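Local coordinates for protein poly-gamma-glutamate hydrolase (Bacillus phage phiNIT1, PDB 3A9L) that hydrolyses the gamma-glutamyl linkages of bacterial poly-gamma-glutamate as a zinc peptidase, at residues P39-G42 with T48-L51. Residues are numbered along the deposited sequence; the frame is centred on the assembly and turned at random.
Sequences PHAG and TTEL. With ZN (zinc ion), chain C.
G42 and T49 make the direct bond of this contact: the backbone N of G42 donates to OG1 of T49 over 2.8 Å, with an N-H...O angle of 158°. With CB of T49 already facing the strand, chi1 of -70° sets OG1 anti to the carbonyl carbon, beside its own N and within reach of G42, and leaves CG2 anti to the backbone N. The same oxygen lies 3.4 Å from CB of A41 and can give its own proton to OE1 of Q67, its hydrogen-bond partner on strand 62-68, so this helix hydroxyl bridges both strands of the beta-alpha-beta unit, 34-42 and 62-68.

T48 approaches one residue further back. Its chi1 of 44° tucks OG1 between backbone N and carbonyl carbon, and that oxygen rests 3.3 Å from CA of A41 while hydrogen bonding to the carbonyl O of E45. The small methyl of A41 fits beside both threonine hydroxyls, and the backbone of A41 pairs with F66 and G68. A water adds a second link: it donates to O of G42 at 2.7 Å and to OE1 of E50, and accepts a longer bond from N of T49.

The imidazole of H40 ends up directed away from the helix. Its ND1 binds the zinc ion at 2.2 Å, and CG of P39 sits 3.7 Å above one face of the ring, over its centre. E45, from the loop joining the two segments, and H103 are the other protein ligands, and a water also coordinates the metal. Because O of V79 can only accept, its hydrogen bond to H40 puts a proton on NE2 and leaves ND1 for zinc, while two residues on G42 is tied to the helix start, bracketing the loop that delivers E45.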
loop_
_atom_site.group_PDB
_atom_site.type_symbol
_atom_site.label_atom_id
_atom_site.label_comp_id
_atom_site.label_asym_id
_atom_site.label_seq_id
_atom_site.Cartn_x
_atom_site.Cartn_y
_atom_site.Cartn_z
ATOM N N PRO A 39 -13.342 -2.815 -1.250
ATOM C CA PRO A 39 -13.641 -1.418 -0.921
ATOM C C PRO A 39 -14.238 -1.262 0.483
ATOM O O PRO A 39 -14.409 -0.128 0.972
ATOM C CB PRO A 39 -14.669 -1.020 -1.982
ATOM C CG PRO A 39 -15.371 -2.290 -2.364
ATOM C CD PRO A 39 -14.322 -3.404 -2.195
ATOM N N HIS A 40 -14.580 -2.405 1.080
ATOM C CA HIS A 40 -15.292 -2.500 2.371
ATOM C C HIS A 40 -14.491 -3.306 3.422
ATOM O O HIS A 40 -15.030 -4.186 4.143
ATOM C CB HIS A 40 -16.739 -3.015 2.146
ATOM C CG HIS A 40 -17.475 -2.283 1.052
ATOM N ND1 HIS A 40 -18.443 -2.871 0.268
ATOM C CD2 HIS A 40 -17.355 -1.012 0.595
ATOM C CE1 HIS A 40 -18.880 -2.008 -0.630
ATOM N NE2 HIS A 40 -18.225 -0.872 -0.459
ATOM N N ALA A 41 -13.194 -2.993 3.518
ATOM C CA ALA A 41 -12.292 -3.718 4.417
ATOM C C ALA A 41 -12.206 -3.116 5.834
ATOM O O ALA A 41 -12.944 -2.200 6.164
ATOM C CB ALA A 41 -10.907 -3.846 3.798
ATOM N N GLY A 42 -11.310 -3.667 6.659
ATOM C CA GLY A 42 -11.218 -3.297 8.078
ATOM C C GLY A 42 -12.536 -3.666 8.713
ATOM O O GLY A 42 -13.045 -4.752 8.462
ATOM N N THR A 48 -12.734 -9.338 5.516
ATOM C CA THR A 48 -12.202 -9.116 4.168
ATOM C C THR A 48 -10.699 -8.790 4.173
ATOM O O THR A 48 -9.941 -9.275 3.327
ATOM C CB THR A 48 -12.967 -7.976 3.446
ATOM O OG1 THR A 48 -13.135 -6.896 4.356
ATOM C CG2 THR A 48 -14.350 -8.445 3.013
ATOM N N THR A 49 -10.274 -7.940 5.098
ATOM C CA THR A 49 -8.849 -7.616 5.221
ATOM C C THR A 49 -7.994 -8.857 5.370
ATOM O O THR A 49 -7.008 -9.012 4.655
ATOM C CB THR A 49 -8.583 -6.696 6.439
ATOM O OG1 THR A 49 -9.118 -5.405 6.180
ATOM C CG2 THR A 49 -7.080 -6.557 6.720
ATOM N N GLU A 50 -8.405 -9.758 6.271
ATOM C CA GLU A 50 -7.562 -10.908 6.681
ATOM C C GLU A 50 -7.570 -11.964 5.590
ATOM O O GLU A 50 -6.555 -12.609 5.322
ATOM C CB GLU A 50 -8.047 -11.502 8.012
ATOM C CG GLU A 50 -7.872 -10.544 9.241
ATOM C CD GLU A 50 -8.898 -9.417 9.365
ATOM O OE1 GLU A 50 -10.050 -9.548 8.909
ATOM O OE2 GLU A 50 -8.541 -8.359 9.956
ATOM N N LEU A 51 -8.730 -12.140 4.966
ATOM C CA LEU A 51 -8.808 -13.080 3.861
ATOM C C LEU A 51 -8.006 -12.569 2.691
ATOM O O LEU A 51 -7.369 -13.347 2.029
ATOM C CB LEU A 51 -10.260 -13.388 3.469
ATOM C CG LEU A 51 -10.455 -14.228 2.201
ATOM C CD1 LEU A 51 -9.871 -15.662 2.369
ATOM C CD2 LEU A 51 -11.897 -14.248 1.772
HETATM ZN ZN ZN C . -19.353 -4.859 0.387
HETATM O O HOH W 1 -11.704 -7.050 7.929
HETATM O O HOH W 2 -21.058 -6.361 0.527
#